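Local coordinates for protein 3-phosphoshikimate 1-carboxyvinyltransferase (Streptomyces sviceus, PDB 7M0O) that probably transfers the enolpyruvyl group of phosphoenolpyruvate to the 5-hydroxyl of shikimate-3-phosphate, the sixth step of the chorismate pathway, at residues Thr356-Met370 with Val379-Thr393. Residues are numbered along the deposited sequence; the frame is centred on the assembly and turned at random.
With PO4 (phosphate ion), chain B.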
loop_
_atom_site.group_PDB
_atom_site.type_symbol
_atom_site.label_atom_id
_atom_site.label_comp_id
_atom_site.label_asym_id
_atom_site.label_seq_id
_atom_site.Cartn_x
_atom_site.Cartn_y
_atom_site.Cartn_z
ATOM N N THR A 356 -32.820 -4.624 4.576
ATOM C CA THR A 356 -33.060 -5.865 5.302
ATOM C C THR A 356 -31.835 -6.754 5.174
ATOM O O THR A 356 -31.272 -6.875 4.085
ATOM C CB THR A 356 -34.278 -6.606 4.731
ATOM O OG1 THR A 356 -35.442 -5.773 4.829
ATOM C CG2 THR A 356 -34.540 -7.899 5.486
ATOM N N GLY A 357 -31.458 -7.415 6.270
ATOM C CA GLY A 357 -30.231 -8.194 6.278
ATOM C C GLY A 357 -30.280 -9.385 5.338
ATOM O O GLY A 357 -31.331 -9.975 5.086
ATOM N N ALA A 358 -29.110 -9.739 4.808
ATOM C CA ALA A 358 -28.959 -10.912 3.955
ATOM C C ALA A 358 -27.480 -11.276 3.895
ATOM O O ALA A 358 -26.621 -10.569 4.425
ATOM C CB ALA A 358 -29.533 -10.658 2.557
ATOM N N GLN A 359 -27.188 -12.393 3.234
ATOM C CA GLN A 359 -25.811 -12.806 3.026
ATOM C C GLN A 359 -25.230 -12.077 1.823
ATOM O O GLN A 359 -25.799 -12.107 0.728
ATOM C CB GLN A 359 -25.720 -14.311 2.808
ATOM C CG GLN A 359 -24.295 -14.787 2.756
ATOM C CD GLN A 359 -24.170 -16.189 2.220
ATOM O OE1 GLN A 359 -24.478 -16.454 1.061
ATOM N NE2 GLN A 359 -23.719 -17.099 3.065
ATOM N N VAL A 360 -24.088 -11.432 2.034
ATOM C CA VAL A 360 -23.392 -10.688 0.994
ATOM C C VAL A 360 -22.583 -11.647 0.133
ATOM O O VAL A 360 -21.874 -12.515 0.657
ATOM C CB VAL A 360 -22.488 -9.625 1.632
ATOM C CG1 VAL A 360 -21.408 -9.151 0.651
ATOM C CG2 VAL A 360 -23.339 -8.462 2.142
ATOM N N THR A 361 -22.699 -11.506 -1.196
ATOM C CA THR A 361 -21.829 -12.220 -2.128
ATOM C C THR A 361 -20.533 -11.432 -2.312
ATOM O O THR A 361 -20.518 -10.386 -2.968
ATOM C CB THR A 361 -22.504 -12.431 -3.480
ATOM O OG1 THR A 361 -23.712 -13.174 -3.307
ATOM C CG2 THR A 361 -21.562 -13.223 -4.405
ATOM N N SER A 362 -19.440 -11.946 -1.756
ATOM C CA SER A 362 -18.197 -11.188 -1.710
ATOM C C SER A 362 -17.408 -11.208 -3.015
ATOM O O SER A 362 -16.641 -10.267 -3.270
ATOM C CB SER A 362 -17.340 -11.710 -0.545
ATOM O OG SER A 362 -16.706 -12.927 -0.898
ATOM N N TYR A 363 -17.564 -12.244 -3.840
ATOM C CA TYR A 363 -16.685 -12.485 -4.992
ATOM C C TYR A 363 -15.214 -12.604 -4.575
ATOM O O TYR A 363 -14.310 -12.389 -5.393
ATOM C CB TYR A 363 -16.852 -11.406 -6.082
ATOM C CG TYR A 363 -18.213 -11.456 -6.750
ATOM C CD1 TYR A 363 -18.451 -12.313 -7.815
ATOM C CD2 TYR A 363 -19.265 -10.673 -6.291
ATOM C CE1 TYR A 363 -19.693 -12.376 -8.418
ATOM C CE2 TYR A 363 -20.518 -10.727 -6.888
ATOM C CZ TYR A 363 -20.725 -11.578 -7.954
ATOM O OH TYR A 363 -21.971 -11.651 -8.548
ATOM N N GLY A 364 -14.966 -12.952 -3.308
ATOM C CA GLY A 364 -13.630 -13.019 -2.748
ATOM C C GLY A 364 -12.958 -11.680 -2.564
ATOM O O GLY A 364 -11.750 -11.633 -2.295
ATOM N N ASP A 365 -13.717 -10.588 -2.677
ATOM C CA ASP A 365 -13.176 -9.232 -2.654
ATOM C C ASP A 365 -13.215 -8.660 -1.239
ATOM O O ASP A 365 -14.300 -8.433 -0.681
ATOM C CB ASP A 365 -13.960 -8.326 -3.605
ATOM C CG ASP A 365 -13.239 -7.025 -3.895
ATOM O OD1 ASP A 365 -12.695 -6.413 -2.953
ATOM O OD2 ASP A 365 -13.212 -6.625 -5.075
ATOM N N HIS A 366 -12.021 -8.407 -0.685
ATOM C CA HIS A 366 -11.880 -7.866 0.672
ATOM C C HIS A 366 -12.670 -6.573 0.881
ATOM O O HIS A 366 -13.250 -6.359 1.956
ATOM C CB HIS A 366 -10.400 -7.637 0.989
ATOM C CG HIS A 366 -9.638 -6.903 -0.074
ATOM N ND1 HIS A 366 -9.524 -7.358 -1.376
ATOM C CD2 HIS A 366 -8.937 -5.749 -0.019
ATOM C CE1 HIS A 366 -8.787 -6.510 -2.070
ATOM N NE2 HIS A 366 -8.421 -5.523 -1.272
ATOM N N ARG A 367 -12.704 -5.698 -0.129
ATOM C CA ARG A 367 -13.401 -4.422 0.032
ATOM C C ARG A 367 -14.922 -4.573 0.022
ATOM O O ARG A 367 -15.615 -3.762 0.631
ATOM C CB ARG A 367 -12.960 -3.442 -1.052
ATOM C CG ARG A 367 -11.433 -3.361 -1.176
ATOM C CD ARG A 367 -10.922 -1.933 -1.293
ATOM N NE ARG A 367 -9.461 -1.965 -1.272
ATOM C CZ ARG A 367 -8.728 -1.804 -0.172
ATOM N NH1 ARG A 367 -9.319 -1.578 1.002
ATOM N NH2 ARG A 367 -7.413 -1.885 -0.238
ATOM N N ILE A 368 -15.470 -5.598 -0.640
ATOM C CA ILE A 368 -16.908 -5.838 -0.532
ATOM C C ILE A 368 -17.269 -6.266 0.891
ATOM O O ILE A 368 -18.257 -5.795 1.464
ATOM C CB ILE A 368 -17.374 -6.869 -1.582
ATOM C CG1 ILE A 368 -17.076 -6.381 -3.002
ATOM C CG2 ILE A 368 -18.878 -7.178 -1.419
ATOM C CD1 ILE A 368 -17.741 -5.040 -3.367
ATOM N N VAL A 369 -16.468 -7.150 1.499
ATOM C CA VAL A 369 -16.754 -7.590 2.865
ATOM C C VAL A 369 -16.587 -6.436 3.848
ATOM O O VAL A 369 -17.448 -6.192 4.702
ATOM C CB VAL A 369 -15.858 -8.786 3.245
ATOM C CG1 VAL A 369 -16.018 -9.108 4.747
ATOM C CG2 VAL A 369 -16.238 -9.992 2.412
ATOM N N MET A 370 -15.471 -5.707 3.753
ATOM C CA MET A 370 -15.235 -4.648 4.729
ATOM C C MET A 370 -16.267 -3.534 4.591
ATOM O O MET A 370 -16.717 -2.968 5.592
ATOM C CB MET A 370 -13.807 -4.118 4.590
ATOM C CG MET A 370 -12.772 -5.141 5.079
ATOM S SD MET A 370 -11.068 -4.563 5.197
ATOM C CE MET A 370 -10.596 -4.509 3.488
ATOM N N VAL A 379 -27.984 -2.338 9.988
ATOM C CA VAL A 379 -28.880 -3.347 9.426
ATOM C C VAL A 379 -28.546 -4.698 10.046
ATOM O O VAL A 379 -27.521 -5.302 9.693
ATOM C CB VAL A 379 -28.768 -3.414 7.894
ATOM C CG1 VAL A 379 -29.636 -4.534 7.349
ATOM C CG2 VAL A 379 -29.146 -2.069 7.253
ATOM N N PRO A 380 -29.381 -5.215 10.945
ATOM C CA PRO A 380 -29.081 -6.506 11.575
ATOM C C PRO A 380 -29.182 -7.657 10.588
ATOM O O PRO A 380 -29.905 -7.597 9.593
ATOM C CB PRO A 380 -30.156 -6.631 12.667
ATOM C CG PRO A 380 -30.731 -5.254 12.835
ATOM C CD PRO A 380 -30.609 -4.607 11.482
ATOM N N GLY A 381 -28.429 -8.719 10.869
ATOM C CA GLY A 381 -28.531 -9.913 10.049
ATOM C C GLY A 381 -27.755 -9.911 8.755
ATOM O O GLY A 381 -28.121 -10.640 7.821
ATOM N N ILE A 382 -26.690 -9.125 8.665
ATOM C CA ILE A 382 -25.797 -9.180 7.517
ATOM C C ILE A 382 -24.680 -10.170 7.808
ATOM O O ILE A 382 -24.046 -10.125 8.871
ATOM C CB ILE A 382 -25.241 -7.786 7.183
ATOM C CG1 ILE A 382 -26.337 -6.966 6.501
ATOM C CG2 ILE A 382 -23.992 -7.905 6.309
ATOM C CD1 ILE A 382 -25.908 -5.572 6.014
ATOM N N SER A 383 -24.446 -11.069 6.858
ATOM C CA SER A 383 -23.372 -12.041 6.905
ATOM C C SER A 383 -22.673 -12.033 5.547
ATOM O O SER A 383 -23.076 -11.323 4.622
ATOM C CB SER A 383 -23.910 -13.437 7.278
ATOM O OG SER A 383 -24.823 -13.931 6.313
ATOM N N PHE A 384 -21.607 -12.817 5.437
ATOM C CA PHE A 384 -20.788 -12.876 4.239
ATOM C C PHE A 384 -20.568 -14.323 3.848
ATOM O O PHE A 384 -20.406 -15.185 4.714
ATOM C CB PHE A 384 -19.433 -12.201 4.475
ATOM C CG PHE A 384 -19.547 -10.847 5.117
ATOM C CD1 PHE A 384 -19.908 -9.739 4.362
ATOM C CD2 PHE A 384 -19.305 -10.685 6.465
ATOM C CE1 PHE A 384 -20.035 -8.491 4.947
ATOM C CE2 PHE A 384 -19.425 -9.441 7.056
ATOM C CZ PHE A 384 -19.796 -8.345 6.297
ATOM N N ASP A 385 -20.528 -14.579 2.543
ATOM C CA ASP A 385 -20.223 -15.932 2.086
ATOM C C ASP A 385 -18.749 -16.287 2.275
ATOM O O ASP A 385 -18.415 -17.476 2.372
ATOM C CB ASP A 385 -20.659 -16.099 0.628
ATOM C CG ASP A 385 -19.950 -15.132 -0.341
ATOM O OD1 ASP A 385 -19.145 -14.261 0.089
ATOM O OD2 ASP A 385 -20.213 -15.252 -1.562
ATOM N N ASP A 386 -17.877 -15.284 2.395
ATOM C CA ASP A 386 -16.428 -15.495 2.446
ATOM C C ASP A 386 -15.797 -14.446 3.366
ATOM O O ASP A 386 -15.146 -13.497 2.906
ATOM C CB ASP A 386 -15.841 -15.435 1.037
ATOM C CG ASP A 386 -14.359 -15.796 0.983
ATOM O OD1 ASP A 386 -13.820 -16.336 1.973
ATOM O OD2 ASP A 386 -13.737 -15.550 -0.080
ATOM N N PRO A 387 -15.977 -14.584 4.687
ATOM C CA PRO A 387 -15.436 -13.562 5.607
ATOM C C PRO A 387 -13.919 -13.535 5.681
ATOM O O PRO A 387 -13.353 -12.518 6.103
ATOM C CB PRO A 387 -16.047 -13.945 6.967
ATOM C CG PRO A 387 -16.349 -15.411 6.839
ATOM C CD PRO A 387 -16.733 -15.629 5.404
ATOM N N GLY A 388 -13.235 -14.607 5.287
ATOM C CA GLY A 388 -11.800 -14.637 5.378
ATOM C C GLY A 388 -11.073 -13.842 4.313
ATOM O O GLY A 388 -9.859 -13.650 4.431
ATOM N N CYS A 389 -11.772 -13.373 3.279
ATOM C CA CYS A 389 -11.028 -12.702 2.218
ATOM C C CYS A 389 -10.472 -11.345 2.650
ATOM O O CYS A 389 -9.580 -10.822 1.974
ATOM C CB CYS A 389 -11.895 -12.572 0.965
ATOM S SG CYS A 389 -13.274 -11.418 1.056
ATOM N N VAL A 390 -10.935 -10.795 3.780
ATOM C CA VAL A 390 -10.341 -9.584 4.344
ATOM C C VAL A 390 -8.854 -9.758 4.611
ATOM O O VAL A 390 -8.121 -8.768 4.692
ATOM C CB VAL A 390 -11.046 -9.148 5.649
ATOM C CG1 VAL A 390 -12.514 -8.867 5.426
ATOM C CG2 VAL A 390 -10.840 -10.191 6.769
ATOM N N ARG A 391 -8.383 -11.005 4.729
ATOM C CA ARG A 391 -6.974 -11.242 5.008
ATOM C C ARG A 391 -6.077 -10.779 3.871
ATOM O O ARG A 391 -4.867 -10.636 4.076
ATOM C CB ARG A 391 -6.756 -12.726 5.309
ATOM C CG ARG A 391 -7.500 -13.166 6.564
ATOM C CD ARG A 391 -7.049 -14.528 7.053
ATOM N NE ARG A 391 -7.381 -15.591 6.122
ATOM C CZ ARG A 391 -6.514 -16.508 5.713
ATOM N NH1 ARG A 391 -5.264 -16.478 6.156
ATOM N NH2 ARG A 391 -6.895 -17.451 4.865
ATOM N N LYS A 392 -6.639 -10.544 2.680
ATOM C CA LYS A 392 -5.837 -9.997 1.592
ATOM C C LYS A 392 -5.142 -8.701 1.985
ATOM O O LYS A 392 -4.037 -8.431 1.507
ATOM C CB LYS A 392 -6.697 -9.779 0.350
ATOM C CG LYS A 392 -7.198 -11.104 -0.260
ATOM C CD LYS A 392 -8.067 -10.874 -1.480
ATOM C CE LYS A 392 -8.409 -12.194 -2.163
ATOM N NZ LYS A 392 -8.837 -11.986 -3.575
ATOM N N THR A 393 -5.756 -7.884 2.855
ATOM C CA THR A 393 -5.111 -6.637 3.289
ATOM C C THR A 393 -5.115 -6.380 4.790
ATOM O O THR A 393 -4.392 -5.484 5.233
ATOM C CB THR A 393 -5.753 -5.406 2.624
ATOM O OG1 THR A 393 -7.139 -5.314 2.999
ATOM C CG2 THR A 393 -5.622 -5.449 1.108
HETATM P P PO4 B . -7.036 -3.193 -3.831
HETATM O O1 PO4 B . -6.226 -1.968 -4.165
HETATM O O2 PO4 B . -8.488 -2.785 -3.797
HETATM O O3 PO4 B . -6.580 -3.717 -2.491
HETATM O O4 PO4 B . -6.779 -4.208 -4.914
HETATM O O HOH W 1 -32.267 -6.649 9.001
HETATM O O HOH W 2 -22.629 -15.819 -2.598
HETATM O O HOH W 3 -18.650 -14.816 -3.769
HETATM O O HOH W 4 -7.344 -2.277 3.020
#
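Asp385 brings its carboxylate against Ser362, at the start of the Ser362-Asp365 turn, and its OD1 takes two bonds there, from Ser362 N at 3.0 Å and Ser362 OG at 2.9 Å, which arrive from opposite faces of the carboxylate plane. Ser362 OG, held between the backbone N and the carbonyl carbon (chi1 78°), also accepts from Gly364 N, an ST turn inside a type I' beta turn. One residue before Asp385, the Phe384 ring has Val369 CG1 squarely over it, 3.8 Å from its centroid, while Val369 CG2 meets Cys389 SG at 3.6 Å. These contacts lie within a beta-alpha-beta unit, in which helix 366-375 connects parallel strands 359-360 and 383-384; of the backbone bonds between them, Val360 N to Ser383 O, at 2.8 Å, is the shortest. Asp365 is the helix N-cap: its OD1 accepts from Arg367 N, while OD2 forms a salt bridge with Arg326. The His366 ring lies between Arg367 CG on one face and Lys392 CB on the other, and its NE2 gives a 2.9 Å bond to phosphate O3. Arg367 NE holds O2 of that phosphate, probably from the crystallisation liquor, at 2.8 Å, and Arg326 adds another bond; both arginines, like Lys392, are predicted to bind phosphoenolpyruvate.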